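Uracil-DNA glycosylase (Sulfolobus tokodaii str. 7, PDB 4ZBY) is an iron-sulfur protein of the uracil-DNA glycosylase superfamily that binds an iron/sulfur cluster and uracil. Local coordinates at residues A[35-46]-A[77-88]; A[114-122]-A[182-191]. All coordinates share one frame; numbering follows the deposited sequence.

Overall arrangement
Both contacts are built on one mixed beta sheet. Contact 1 (35-46 with 77-88) pairs the parallel strands 37-41 and 79-82, and its centre lies about 4 Å from the centre of the chain; contact 2 (114-122 with 182-191) sets strand 117-121 against the end of helix 172-190, its centre about 12 Å from that of the chain. The two contact centres are 15 Å apart. They join directly, because strand 117-121 runs beside strand 37-41, with Met38 bonded through its backbone to Ile117 and Val119. Along the chain contact 1 closes before contact 2 opens. The C-terminal ends of the contact 1 strands and the loops that follow supply part of both ligand pockets, while contact 2 covers one sheet face with the C-terminal helix.

Contact 1 of 2, residues A[35-46]-A[77-88]; sequences AEIMFVGEAPGE and QVFITNVVKCRP. With URA (uracil), chain C; SF4 (iron/sulfur cluster), chain B.
Met38, Phe39, Val40 and Gly41 pair in parallel with Phe79, Ile80, Thr81 and Asn82, and the side chains interlock on both faces of the sheet. On one face the extended Met38 chain ends with CE 4.0 Å from Thr81 CG2, and the same methyl approaches the Phe79 ring. On the other, the edge of the Phe39 ring meets Val78, CE2 lying 3.8 Å from Val78 CB, with Ile80 CG1 beside CD2. Gly41 gives a hollow here: with no side chain, it lets Asn82 OD1 come within 3.1 Å of Gly41 C. Between the strands runs an alternating ladder, as in Phe39 N to Phe79 O at 2.8 Å (N-H...O 168°). Such strands form the central sheet of the alpha/beta fold of uracil-DNA glycosylases, and here uracil and the iron/sulfur cluster lie beyond their C-terminal ends. Asn82 grips uracil with both ends of its amide, OD1 accepting from N3 at 2.7 Å and ND2 donating to O4, two bonds that fix the amide's rotation; Glu42 N donates to O2. Past the strands, the Pro44 ring wedges against the loop at Val84 and Lys85, CD 3.2 Å from Val84 O. Ala43 CB packs against Pro88 CD, and Cys86 SG binds an iron of the cluster at 2.3 Å. Arg87 lays its guanidinium flat over Glu46 CA, 3.5 Å from the plane, while the Glu46 carboxylate forms a salt bridge with Lys50.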
loop_
_atom_site.group_PDB
_atom_site.type_symbol
_atom_site.label_atom_id
_atom_site.label_comp_id
_atom_site.label_asym_id
_atom_site.label_seq_id
_atom_site.Cartn_x
_atom_site.Cartn_y
_atom_site.Cartn_z
ATOM N N ALA A 35 11.145 7.477 2.320
ATOM C CA ALA A 35 9.897 8.068 1.813
ATOM C C ALA A 35 9.050 8.692 2.917
ATOM O O ALA A 35 8.849 8.112 3.986
ATOM C CB ALA A 35 9.057 7.017 1.070
ATOM N N GLU A 36 8.546 9.884 2.646
ATOM C CA GLU A 36 7.534 10.437 3.556
ATOM C C GLU A 36 6.164 9.828 3.336
ATOM O O GLU A 36 5.341 9.828 4.257
ATOM C CB GLU A 36 7.458 11.940 3.406
ATOM C CG GLU A 36 8.689 12.591 4.004
ATOM C CD GLU A 36 8.626 14.099 3.964
ATOM O OE1 GLU A 36 7.654 14.636 3.402
ATOM O OE2 GLU A 36 9.545 14.734 4.516
ATOM N N ILE A 37 5.891 9.352 2.123
ATOM C CA ILE A 37 4.595 8.717 1.839
ATOM C C ILE A 37 4.773 7.273 1.403
ATOM O O ILE A 37 5.521 6.952 0.480
ATOM C CB ILE A 37 3.810 9.463 0.747
ATOM C CG1 ILE A 37 3.765 10.965 1.050
ATOM C CG2 ILE A 37 2.412 8.828 0.582
ATOM C CD1 ILE A 37 3.035 11.823 -0.004
ATOM N N MET A 38 4.057 6.396 2.074
ATOM C CA MET A 38 4.113 4.981 1.772
ATOM C C MET A 38 2.716 4.590 1.284
ATOM O O MET A 38 1.717 4.961 1.909
ATOM C CB MET A 38 4.549 4.208 3.030
ATOM C CG MET A 38 4.647 2.721 2.898
ATOM S SD MET A 38 5.392 2.088 4.452
ATOM C CE MET A 38 5.357 0.371 4.006
ATOM N N PHE A 39 2.635 3.899 0.148
ATOM C CA PHE A 39 1.348 3.422 -0.403
ATOM C C PHE A 39 1.259 1.932 -0.196
ATOM O O PHE A 39 2.204 1.207 -0.495
ATOM C CB PHE A 39 1.245 3.743 -1.905
ATOM C CG PHE A 39 1.239 5.210 -2.188
ATOM C CD1 PHE A 39 0.036 5.900 -2.275
ATOM C CD2 PHE A 39 2.427 5.897 -2.281
ATOM C CE1 PHE A 39 0.022 7.271 -2.493
ATOM C CE2 PHE A 39 2.435 7.276 -2.502
ATOM C CZ PHE A 39 1.229 7.953 -2.609
ATOM N N VAL A 40 0.128 1.470 0.303
ATOM C CA VAL A 40 -0.041 0.027 0.517
ATOM C C VAL A 40 -1.307 -0.454 -0.142
ATOM O O VAL A 40 -2.401 -0.028 0.229
ATOM C CB VAL A 40 -0.107 -0.326 2.028
ATOM C CG1 VAL A 40 -0.125 -1.845 2.235
ATOM C CG2 VAL A 40 1.065 0.305 2.777
ATOM N N GLY A 41 -1.156 -1.349 -1.116
ATOM C CA GLY A 41 -2.312 -1.974 -1.740
ATOM C C GLY A 41 -2.638 -3.341 -1.174
ATOM O O GLY A 41 -2.197 -3.726 -0.096
ATOM N N GLU A 42 -3.450 -4.078 -1.925
ATOM C CA GLU A 42 -3.929 -5.397 -1.518
ATOM C C GLU A 42 -2.916 -6.517 -1.816
ATOM O O GLU A 42 -2.352 -7.138 -0.902
ATOM C CB GLU A 42 -5.253 -5.698 -2.227
ATOM C CG GLU A 42 -5.795 -7.102 -1.944
ATOM C CD GLU A 42 -7.049 -7.424 -2.742
ATOM O OE1 GLU A 42 -7.580 -6.522 -3.439
ATOM O OE2 GLU A 42 -7.499 -8.589 -2.668
ATOM N N ALA A 43 -2.721 -6.777 -3.100
ATOM C CA ALA A 43 -1.828 -7.841 -3.556
ATOM C C ALA A 43 -1.512 -7.600 -5.021
ATOM O O ALA A 43 -2.271 -6.905 -5.723
ATOM C CB ALA A 43 -2.470 -9.237 -3.336
ATOM N N PRO A 44 -0.407 -8.177 -5.499
ATOM C CA PRO A 44 -0.054 -8.085 -6.915
ATOM C C PRO A 44 -1.143 -8.605 -7.830
ATOM O O PRO A 44 -1.794 -9.614 -7.530
ATOM C CB PRO A 44 1.185 -8.995 -7.039
ATOM C CG PRO A 44 1.724 -9.116 -5.692
ATOM C CD PRO A 44 0.613 -8.898 -4.711
ATOM N N GLY A 45 -1.321 -7.946 -8.968
ATOM C CA GLY A 45 -2.100 -8.556 -10.021
ATOM C C GLY A 45 -1.215 -9.234 -11.051
ATOM O O GLY A 45 -0.050 -9.551 -10.793
ATOM N N GLU A 46 -1.775 -9.447 -12.238
ATOM C CA GLU A 46 -1.093 -10.192 -13.283
ATOM C C GLU A 46 0.211 -9.534 -13.742
ATOM O O GLU A 46 1.238 -10.208 -13.885
ATOM C CB GLU A 46 -2.035 -10.370 -14.492
ATOM C CG GLU A 46 -1.456 -11.192 -15.615
ATOM C CD GLU A 46 -2.428 -11.370 -16.774
ATOM O OE1 GLU A 46 -3.528 -10.782 -16.737
ATOM O OE2 GLU A 46 -2.082 -12.105 -17.723
ATOM N N GLN A 77 10.326 8.611 -5.352
ATOM C CA GLN A 77 10.355 9.454 -4.160
ATOM C C GLN A 77 9.417 8.941 -3.084
ATOM O O GLN A 77 9.410 9.476 -1.987
ATOM C CB GLN A 77 9.976 10.903 -4.480
ATOM C CG GLN A 77 10.911 11.628 -5.436
ATOM C CD GLN A 77 10.393 12.980 -5.864
ATOM O OE1 GLN A 77 9.447 13.077 -6.625
ATOM N NE2 GLN A 77 11.037 14.042 -5.391
ATOM N N VAL A 78 8.640 7.905 -3.397
ATOM C CA VAL A 78 7.703 7.336 -2.408
ATOM C C VAL A 78 8.032 5.866 -2.223
ATOM O O VAL A 78 9.000 5.372 -2.838
ATOM C CB VAL A 78 6.256 7.508 -2.848
ATOM C CG1 VAL A 78 5.964 9.011 -2.971
ATOM C CG2 VAL A 78 5.991 6.796 -4.185
ATOM N N PHE A 79 7.302 5.168 -1.354
ATOM C CA PHE A 79 7.477 3.728 -1.250
ATOM C C PHE A 79 6.145 3.065 -1.491
ATOM O O PHE A 79 5.123 3.514 -0.961
ATOM C CB PHE A 79 8.050 3.309 0.116
ATOM C CG PHE A 79 8.517 1.875 0.142
ATOM C CD1 PHE A 79 7.647 0.864 0.491
ATOM C CD2 PHE A 79 9.832 1.547 -0.214
ATOM C CE1 PHE A 79 8.070 -0.478 0.507
ATOM C CE2 PHE A 79 10.267 0.225 -0.216
ATOM C CZ PHE A 79 9.367 -0.788 0.136
ATOM N N ILE A 80 6.147 2.018 -2.318
ATOM C CA ILE A 80 4.891 1.385 -2.739
ATOM C C ILE A 80 4.963 -0.119 -2.529
ATOM O O ILE A 80 5.914 -0.756 -2.982
ATOM C CB ILE A 80 4.606 1.652 -4.234
ATOM C CG1 ILE A 80 4.462 3.157 -4.498
ATOM C CG2 ILE A 80 3.348 0.880 -4.665
ATOM C CD1 ILE A 80 4.399 3.498 -6.025
ATOM N N THR A 81 3.996 -0.665 -1.812
ATOM C CA THR A 81 3.978 -2.102 -1.607
ATOM C C THR A 81 2.535 -2.550 -1.375
ATOM O O THR A 81 1.606 -1.803 -1.666
ATOM C CB THR A 81 4.919 -2.504 -0.440
ATOM O OG1 THR A 81 5.014 -3.939 -0.380
ATOM C CG2 THR A 81 4.440 -1.951 0.893
ATOM N N ASN A 82 2.374 -3.780 -0.899
ATOM C CA ASN A 82 1.065 -4.391 -0.664
ATOM C C ASN A 82 1.089 -5.185 0.623
ATOM O O ASN A 82 2.148 -5.586 1.076
ATOM C CB ASN A 82 0.661 -5.337 -1.800
ATOM C CG ASN A 82 0.470 -4.626 -3.128
ATOM O OD1 ASN A 82 -0.500 -3.916 -3.324
ATOM N ND2 ASN A 82 1.402 -4.825 -4.049
ATOM N N VAL A 83 -0.088 -5.452 1.188
ATOM C CA VAL A 83 -0.153 -6.233 2.418
ATOM C C VAL A 83 0.216 -7.704 2.146
ATOM O O VAL A 83 0.821 -8.365 2.997
ATOM C CB VAL A 83 -1.551 -6.108 3.076
ATOM C CG1 VAL A 83 -2.634 -6.638 2.153
ATOM C CG2 VAL A 83 -1.586 -6.812 4.426
ATOM N N VAL A 84 -0.115 -8.207 0.950
ATOM C CA VAL A 84 0.294 -9.533 0.532
ATOM C C VAL A 84 1.173 -9.368 -0.704
ATOM O O VAL A 84 0.887 -8.529 -1.567
ATOM C CB VAL A 84 -0.931 -10.424 0.226
ATOM C CG1 VAL A 84 -0.546 -11.675 -0.543
ATOM C CG2 VAL A 84 -1.600 -10.797 1.555
ATOM N N LYS A 85 2.245 -10.143 -0.779
ATOM C CA LYS A 85 3.246 -9.853 -1.792
ATOM C C LYS A 85 3.346 -10.853 -2.958
ATOM O O LYS A 85 4.186 -10.695 -3.863
ATOM C CB LYS A 85 4.591 -9.657 -1.084
ATOM C CG LYS A 85 4.547 -8.362 -0.229
ATOM C CD LYS A 85 5.598 -8.378 0.845
ATOM C CE LYS A 85 5.959 -6.976 1.278
ATOM N NZ LYS A 85 4.847 -6.195 1.905
ATOM N N CYS A 86 2.448 -11.837 -2.990
ATOM C CA CYS A 86 2.317 -12.707 -4.154
ATOM C C CYS A 86 0.900 -12.655 -4.696
ATOM O O CYS A 86 -0.036 -12.414 -3.956
ATOM C CB CYS A 86 2.674 -14.147 -3.816
ATOM S SG CYS A 86 4.421 -14.248 -3.315
ATOM N N ARG A 87 0.781 -12.843 -6.004
ATOM C CA ARG A 87 -0.526 -12.837 -6.691
ATOM C C ARG A 87 -1.395 -14.028 -6.318
ATOM O O ARG A 87 -1.036 -15.164 -6.577
ATOM C CB ARG A 87 -0.315 -12.838 -8.207
ATOM C CG ARG A 87 -1.590 -12.712 -9.030
ATOM C CD ARG A 87 -1.357 -13.186 -10.454
ATOM N NE ARG A 87 -2.490 -12.861 -11.312
ATOM C CZ ARG A 87 -2.620 -13.272 -12.570
ATOM N NH1 ARG A 87 -3.687 -12.921 -13.271
ATOM N NH2 ARG A 87 -1.685 -14.029 -13.129
ATOM N N PRO A 88 -2.568 -13.768 -5.740
ATOM C CA PRO A 88 -3.456 -14.903 -5.489
ATOM C C PRO A 88 -3.977 -15.440 -6.805
ATOM O O PRO A 88 -4.117 -14.677 -7.755
ATOM C CB PRO A 88 -4.577 -14.298 -4.637
ATOM C CG PRO A 88 -3.946 -13.078 -4.001
ATOM C CD PRO A 88 -3.010 -12.538 -5.059
HETATM N N1 URA C . -3.419 -4.090 -7.037
HETATM C C2 URA C . -2.827 -3.951 -5.831
HETATM O O2 URA C . -3.437 -4.010 -4.779
HETATM N N3 URA C . -1.488 -3.934 -5.830
HETATM C C4 URA C . -0.684 -4.037 -6.909
HETATM O O4 URA C . 0.523 -3.932 -6.768
HETATM C C5 URA C . -1.336 -4.170 -8.151
HETATM C C6 URA C . -2.690 -4.185 -8.199
HETATM FE FE1 SF4 B . 3.010 -15.814 0.966
HETATM FE FE2 SF4 B . 5.614 -15.318 1.268
HETATM FE FE3 SF4 B . 4.377 -14.607 -1.019
HETATM FE FE4 SF4 B . 3.874 -13.290 1.243
HETATM S S1 SF4 B . 5.848 -13.339 0.118
HETATM S S2 SF4 B . 2.350 -13.986 -0.253
HETATM S S3 SF4 B . 4.006 -14.964 2.790
HETATM S S4 SF4 B . 4.667 -16.750 -0.206
HETATM O O HOH W 1 7.678 10.426 -0.059
#

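Contact 2 of 2, residues A[114-122]-A[182-191]; sequences MPKIIVTLG and FKKIRELAIT
Ile117 and Val119 project from strand 117-121 into the flank of helix 172-190, which runs nearly antiparallel to the strand (168° between the segment axes, 10.3 Å at closest approach). Here the packing is close and apolar. Ile117 reaches out with its terminal methyl, CD1 settling 3.7 Å from Ala189 CA and also touching the CB atoms of Leu188 and Ala189. One turn back along the helix, Ile185 CD1 fits against both branches of Val119, 3.7 Å from CG2 and 3.8 Å from CG1. The same Ile185 methyl sits over one face of the Phe182 ring, toward its rim, while Leu121 CD2 approaches the ring edge more loosely, 4.4 Å from CZ. Helix 58-71 packs against Phe182 as well, so this part lies in the sandwich of helices and sheet that forms the alpha/beta core.

Toward the C-terminal end of the helix the contact becomes polar and more open, Thr191 being exposed and Lys116 and Ala189 partly so. The fully extended Lys116 chain, with CG turned anti to the backbone N (chi1 -180°), carries NZ to carbonyls at and just past the C-terminal end of the helix: it donates to Thr191 O at 3.0 Å and Ala189 O at 3.1 Å, with a weak bond to Leu188 O. The ammonium lies well above the carbonyl plane of Ala189, 61° out of it. Its charge is probably favoured by the negative end of the helix dipole, which would add a polar tie to the apolar packing of Ile117 and Val119.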
loop_
_atom_site.group_PDB
_atom_site.type_symbol
_atom_site.label_atom_id
_atom_site.label_comp_id
_atom_site.label_asym_id
_atom_site.label_seq_id
_atom_site.Cartn_x
_atom_site.Cartn_y
_atom_site.Cartn_z
ATOM N N MET A 114 9.219 4.269 8.548
ATOM C CA MET A 114 8.546 5.249 9.409
ATOM C C MET A 114 8.058 6.460 8.635
ATOM O O MET A 114 8.402 7.607 8.970
ATOM C CB MET A 114 9.468 5.688 10.566
ATOM C CG MET A 114 9.765 4.548 11.526
ATOM S SD MET A 114 8.263 3.922 12.316
ATOM C CE MET A 114 7.826 5.382 13.282
ATOM N N PRO A 115 7.219 6.224 7.623
ATOM C CA PRO A 115 6.734 7.335 6.797
ATOM C C PRO A 115 5.857 8.326 7.572
ATOM O O PRO A 115 5.228 7.989 8.607
ATOM C CB PRO A 115 5.931 6.622 5.721
ATOM C CG PRO A 115 5.348 5.419 6.472
ATOM C CD PRO A 115 6.474 4.976 7.368
ATOM N N LYS A 116 5.825 9.563 7.084
ATOM C CA LYS A 116 4.902 10.562 7.617
ATOM C C LYS A 116 3.444 10.132 7.393
ATOM O O LYS A 116 2.569 10.368 8.234
ATOM C CB LYS A 116 5.147 11.921 6.935
ATOM C CG LYS A 116 4.230 13.043 7.438
ATOM C CD LYS A 116 4.567 14.373 6.727
ATOM C CE LYS A 116 3.828 15.553 7.360
ATOM N NZ LYS A 116 4.151 16.847 6.687
ATOM N N ILE A 117 3.198 9.573 6.218
ATOM C CA ILE A 117 1.851 9.207 5.788
ATOM C C ILE A 117 1.857 7.803 5.220
ATOM O O ILE A 117 2.747 7.461 4.415
ATOM C CB ILE A 117 1.333 10.178 4.708
ATOM C CG1 ILE A 117 1.241 11.600 5.242
ATOM C CG2 ILE A 117 -0.028 9.722 4.117
ATOM C CD1 ILE A 117 1.182 12.643 4.165
ATOM N N ILE A 118 0.877 6.991 5.629
ATOM C CA ILE A 118 0.586 5.757 4.916
ATOM C C ILE A 118 -0.749 5.907 4.214
ATOM O O ILE A 118 -1.764 6.156 4.859
ATOM C CB ILE A 118 0.529 4.536 5.840
ATOM C CG1 ILE A 118 1.906 4.270 6.456
ATOM C CG2 ILE A 118 0.078 3.311 5.050
ATOM C CD1 ILE A 118 1.875 3.268 7.611
ATOM N N VAL A 119 -0.742 5.772 2.891
ATOM C CA VAL A 119 -1.993 5.770 2.131
ATOM C C VAL A 119 -2.420 4.321 1.929
ATOM O O VAL A 119 -1.691 3.556 1.290
ATOM C CB VAL A 119 -1.808 6.464 0.768
ATOM C CG1 VAL A 119 -3.096 6.469 -0.023
ATOM C CG2 VAL A 119 -1.288 7.886 0.981
ATOM N N THR A 120 -3.559 3.941 2.512
ATOM C CA THR A 120 -4.012 2.553 2.400
ATOM C C THR A 120 -5.041 2.517 1.289
ATOM O O THR A 120 -6.169 3.018 1.407
ATOM C CB THR A 120 -4.578 1.962 3.721
ATOM O OG1 THR A 120 -5.592 2.809 4.247
ATOM C CG2 THR A 120 -3.489 1.847 4.789
ATOM N N LEU A 121 -4.618 1.908 0.191
ATOM C CA LEU A 121 -5.404 1.840 -1.029
ATOM C C LEU A 121 -6.313 0.626 -0.977
ATOM O O LEU A 121 -5.870 -0.502 -1.231
ATOM C CB LEU A 121 -4.475 1.750 -2.262
ATOM C CG LEU A 121 -3.446 2.875 -2.459
ATOM C CD1 LEU A 121 -2.390 2.429 -3.494
ATOM C CD2 LEU A 121 -4.160 4.161 -2.898
ATOM N N GLY A 122 -7.577 0.857 -0.633
ATOM C CA GLY A 122 -8.580 -0.203 -0.679
ATOM C C GLY A 122 -8.841 -0.842 0.676
ATOM O O GLY A 122 -8.151 -0.544 1.664
ATOM N N PHE A 182 -6.499 12.375 -3.044
ATOM C CA PHE A 182 -5.070 12.611 -3.242
ATOM C C PHE A 182 -4.722 14.090 -3.034
ATOM O O PHE A 182 -3.627 14.393 -2.558
ATOM C CB PHE A 182 -4.602 12.110 -4.613
ATOM C CG PHE A 182 -4.081 10.694 -4.584
ATOM C CD1 PHE A 182 -4.878 9.659 -4.155
ATOM C CD2 PHE A 182 -2.778 10.408 -4.968
ATOM C CE1 PHE A 182 -4.403 8.354 -4.109
ATOM C CE2 PHE A 182 -2.295 9.097 -4.921
ATOM C CZ PHE A 182 -3.094 8.083 -4.488
ATOM N N LYS A 183 -5.648 14.995 -3.358
ATOM C CA LYS A 183 -5.461 16.420 -3.060
ATOM C C LYS A 183 -5.315 16.634 -1.553
ATOM O O LYS A 183 -4.500 17.443 -1.099
ATOM C CB LYS A 183 -6.628 17.262 -3.596
ATOM C CG LYS A 183 -6.709 17.346 -5.120
ATOM C CD LYS A 183 -7.882 18.228 -5.579
ATOM C CE LYS A 183 -7.966 18.319 -7.106
ATOM N NZ LYS A 183 -9.167 19.078 -7.570
ATOM N N LYS A 184 -6.124 15.917 -0.772
ATOM C CA LYS A 184 -6.036 16.010 0.677
ATOM C C LYS A 184 -4.729 15.441 1.188
ATOM O O LYS A 184 -4.149 15.988 2.137
ATOM C CB LYS A 184 -7.226 15.308 1.348
ATOM C CG LYS A 184 -8.546 16.023 1.107
ATOM C CD LYS A 184 -9.715 15.195 1.664
ATOM C CE LYS A 184 -10.977 16.036 1.791
ATOM N NZ LYS A 184 -11.477 16.471 0.462
ATOM N N ILE A 185 -4.280 14.349 0.572
ATOM C CA ILE A 185 -3.004 13.744 0.913
ATOM C C ILE A 185 -1.882 14.736 0.593
ATOM O O ILE A 185 -0.967 14.879 1.401
ATOM C CB ILE A 185 -2.785 12.403 0.196
ATOM C CG1 ILE A 185 -3.790 11.395 0.774
ATOM C CG2 ILE A 185 -1.322 11.907 0.344
ATOM C CD1 ILE A 185 -3.982 10.144 -0.091
ATOM N N ARG A 186 -1.996 15.458 -0.522
ATOM C CA ARG A 186 -0.936 16.439 -0.828
ATOM C C ARG A 186 -0.870 17.489 0.273
ATOM O O ARG A 186 0.209 17.852 0.732
ATOM C CB ARG A 186 -1.140 17.121 -2.175
ATOM C CG ARG A 186 0.077 18.027 -2.527
ATOM C CD ARG A 186 -0.224 19.114 -3.502
ATOM N NE ARG A 186 0.969 19.933 -3.741
ATOM C CZ ARG A 186 1.118 21.209 -3.395
ATOM N NH1 ARG A 186 2.263 21.813 -3.679
ATOM N NH2 ARG A 186 0.141 21.890 -2.793
ATOM N N GLU A 187 -2.030 17.989 0.693
ATOM C CA GLU A 187 -2.043 19.029 1.722
ATOM C C GLU A 187 -1.406 18.494 3.008
ATOM O O GLU A 187 -0.592 19.174 3.622
ATOM C CB GLU A 187 -3.461 19.537 1.973
ATOM C CG GLU A 187 -3.518 20.667 2.968
ATOM C CD GLU A 187 -4.846 21.417 2.945
ATOM O OE1 GLU A 187 -5.709 21.064 2.112
ATOM O OE2 GLU A 187 -5.027 22.354 3.755
ATOM N N LEU A 188 -1.742 17.271 3.407
ATOM C CA LEU A 188 -1.117 16.694 4.600
ATOM C C LEU A 188 0.406 16.541 4.453
ATOM O O LEU A 188 1.147 16.715 5.414
ATOM C CB LEU A 188 -1.745 15.329 4.922
ATOM C CG LEU A 188 -3.199 15.409 5.381
ATOM C CD1 LEU A 188 -3.849 14.035 5.321
ATOM C CD2 LEU A 188 -3.279 15.956 6.794
ATOM N N ALA A 189 0.867 16.237 3.246
ATOM C CA ALA A 189 2.285 15.986 3.036
ATOM C C ALA A 189 3.110 17.252 3.097
ATOM O O ALA A 189 4.249 17.243 3.596
ATOM C CB ALA A 189 2.493 15.280 1.686
ATOM N N ILE A 190 2.551 18.353 2.597
ATOM C CA ILE A 190 3.315 19.597 2.537
ATOM C C ILE A 190 3.156 20.512 3.747
ATOM O O ILE A 190 3.863 21.515 3.852
ATOM C CB ILE A 190 2.976 20.447 1.275
ATOM C CG1 ILE A 190 1.559 21.007 1.339
ATOM C CG2 ILE A 190 3.222 19.663 0.008
ATOM C CD1 ILE A 190 1.329 22.167 0.383
ATOM N N THR A 191 2.259 20.152 4.663
ATOM C CA THR A 191 1.955 20.997 5.819
ATOM C C THR A 191 2.715 20.514 7.051
ATOM O O THR A 191 2.607 19.348 7.410
ATOM C CB THR A 191 0.432 21.004 6.117
ATOM O OG1 THR A 191 -0.292 21.395 4.938
ATOM C CG2 THR A 191 0.113 21.969 7.251
#